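Local coordinates for protein thioesterase (PDB 2O6T) that probably hydrolyses fatty acyl-CoA thioesters, as a hot-dog-fold member of the 4-hydroxybenzoyl-CoA thioesterase family, at residues 88-93 with 142-147. Sequence-based numbering, arbitrary orientation.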
loop_
_atom_site.group_PDB
_atom_site.type_symbol
_atom_site.label_atom_id
_atom_site.label_comp_id
_atom_site.label_asym_id
_atom_site.label_seq_id
_atom_site.Cartn_x
_atom_site.Cartn_y
_atom_site.Cartn_z
ATOM N N LEU A 88 21.874 -3.172 4.887
ATOM C CA LEU A 88 21.711 -4.599 4.643
ATOM C C LEU A 88 22.987 -5.431 4.894
ATOM O O LEU A 88 24.121 -5.025 4.573
ATOM C CB LEU A 88 21.192 -4.801 3.235
ATOM C CG LEU A 88 21.211 -6.206 2.648
ATOM C CD1 LEU A 88 20.242 -7.107 3.368
ATOM C CD2 LEU A 88 20.839 -6.075 1.152
ATOM N N ARG A 89 22.784 -6.583 5.516
ATOM C CA ARG A 89 23.827 -7.641 5.570
ATOM C C ARG A 89 23.143 -9.004 5.599
ATOM O O ARG A 89 21.907 -9.120 5.877
ATOM C CB ARG A 89 24.776 -7.518 6.790
ATOM C CG ARG A 89 24.110 -7.956 8.011
ATOM C CD ARG A 89 24.782 -7.447 9.222
ATOM N NE ARG A 89 24.876 -8.556 10.152
ATOM C CZ ARG A 89 24.266 -8.626 11.332
ATOM N NH1 ARG A 89 23.528 -7.601 11.790
ATOM N NH2 ARG A 89 24.445 -9.732 12.066
ATOM N N VAL A 90 23.961 -10.018 5.328
ATOM C CA VAL A 90 23.510 -11.392 5.383
ATOM C C VAL A 90 24.047 -12.052 6.652
ATOM O O VAL A 90 25.264 -12.173 6.810
ATOM C CB VAL A 90 23.914 -12.149 4.099
ATOM C CG1 VAL A 90 23.980 -13.647 4.353
ATOM C CG2 VAL A 90 22.918 -11.849 3.010
ATOM N N ALA A 91 23.149 -12.449 7.551
ATOM C CA ALA A 91 23.565 -13.184 8.748
ATOM C C ALA A 91 23.852 -14.660 8.557
ATOM O O ALA A 91 24.722 -15.177 9.209
ATOM C CB ALA A 91 22.599 -12.983 9.905
ATOM N N ARG A 92 23.105 -15.362 7.712
ATOM C CA ARG A 92 23.345 -16.804 7.546
ATOM C C ARG A 92 23.018 -17.224 6.121
ATOM O O ARG A 92 22.047 -16.703 5.512
ATOM C CB ARG A 92 22.547 -17.600 8.582
ATOM C CG ARG A 92 22.689 -19.124 8.531
ATOM C CD ARG A 92 21.510 -19.817 9.298
ATOM N NE ARG A 92 20.160 -19.458 8.795
ATOM C CZ ARG A 92 19.612 -19.916 7.654
ATOM N NH1 ARG A 92 20.280 -20.764 6.856
ATOM N NH2 ARG A 92 18.398 -19.520 7.303
ATOM N N LEU A 93 23.864 -18.092 5.564
ATOM C CA LEU A 93 23.773 -18.500 4.166
ATOM C C LEU A 93 23.805 -20.005 4.067
ATOM O O LEU A 93 24.871 -20.623 4.209
ATOM C CB LEU A 93 24.908 -17.899 3.345
ATOM C CG LEU A 93 24.830 -18.130 1.813
ATOM C CD1 LEU A 93 23.423 -17.868 1.181
ATOM C CD2 LEU A 93 25.935 -17.364 1.042
ATOM N N ALA A 142 27.105 -13.850 -0.701
ATOM C CA ALA A 142 28.338 -14.162 0.056
ATOM C C ALA A 142 29.096 -12.864 0.320
ATOM O O ALA A 142 29.753 -12.718 1.357
ATOM C CB ALA A 142 29.215 -15.168 -0.670
ATOM N N ALA A 143 28.957 -11.912 -0.589
ATOM C CA ALA A 143 29.623 -10.634 -0.428
ATOM C C ALA A 143 29.013 -9.781 0.709
ATOM O O ALA A 143 29.637 -8.777 1.130
ATOM C CB ALA A 143 29.661 -9.867 -1.753
ATOM N N LEU A 144 27.830 -10.184 1.211
ATOM C CA LEU A 144 27.212 -9.509 2.354
ATOM C C LEU A 144 27.406 -10.232 3.694
ATOM O O LEU A 144 26.981 -9.734 4.739
ATOM C CB LEU A 144 25.733 -9.245 2.125
ATOM C CG LEU A 144 25.317 -8.346 0.954
ATOM C CD1 LEU A 144 23.809 -8.305 0.855
ATOM C CD2 LEU A 144 25.929 -6.899 0.997
ATOM N N GLN A 145 28.024 -11.408 3.698
ATOM C CA GLN A 145 28.233 -12.044 5.001
ATOM C C GLN A 145 29.262 -11.229 5.722
ATOM O O GLN A 145 30.312 -10.908 5.163
ATOM C CB GLN A 145 28.673 -13.505 4.926
ATOM C CG GLN A 145 27.535 -14.513 4.665
ATOM C CD GLN A 145 28.074 -15.938 4.446
ATOM O OE1 GLN A 145 28.821 -16.177 3.473
ATOM N NE2 GLN A 145 27.716 -16.888 5.352
ATOM N N SER A 146 28.920 -10.821 6.942
ATOM C CA SER A 146 29.850 -10.060 7.774
ATOM C C SER A 146 31.156 -10.872 7.831
ATOM O O SER A 146 31.241 -11.881 8.549
ATOM C CB SER A 146 29.257 -9.809 9.169
ATOM O OG SER A 146 29.518 -10.918 10.012
ATOM N N SER A 147 32.109 -10.429 7.001
ATOM C CA SER A 147 33.438 -11.022 6.748
ATOM C C SER A 147 33.698 -12.474 7.224
ATOM O O SER A 147 33.078 -13.429 6.725
ATOM C CB SER A 147 34.521 -10.073 7.282
ATOM O OG SER A 147 34.436 -9.978 8.701
#
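The backbones of V90 and L144 are joined by one hydrogen bond, V90 N to L144 O at 3.1 Å, nearly straight at the hydrogen (170°). In this hot-dog fold the bond ties the end of the chain to strand 84-93 of the antiparallel sheet, and it illustrates how a turn at the end of a helix can dock on a strand where a classic beta bulge, formed by A91 and R92 facing Q99, breaks the regular ladder. A type I turn from A142 to Q145 begins on the last residue of helix 135-142 and presents L144 to the strand. The CA of Q145 also lies 3.5 Å from V90 O, in a CA-H...O contact.

L144 does most of the apolar work. With CG anti to its own carbonyl carbon (chi1 -61°), L144 reaches back along the strand to L88, where L144 CD1 meets L88 CD2 at 3.7 Å, the two side chains crossing at about a right angle; Y49 of helix 35-52 and L15 also touch L144. Across the contact V90 uses both methyls: CG2 packs on L144 CB, and L141 of helix 135-142 is a further neighbour. The other methyl, V90 CG1, meets Q145 CG at 3.7 Å. R89 touches the segment through CB alone, beside L144 O, while its NH2 makes a salt bridge with E101 OE1 on the adjacent strand 97-106.

Past the bulge, L93 points back toward the turn, where L141 and R138 of helix 135-142 also touch it. Extended beyond CG, the Q145 side chain lies across L93, and its amide makes a van der Waals contact, not a hydrogen bond, with Q145 NE2 3.6 Å from L93 CB.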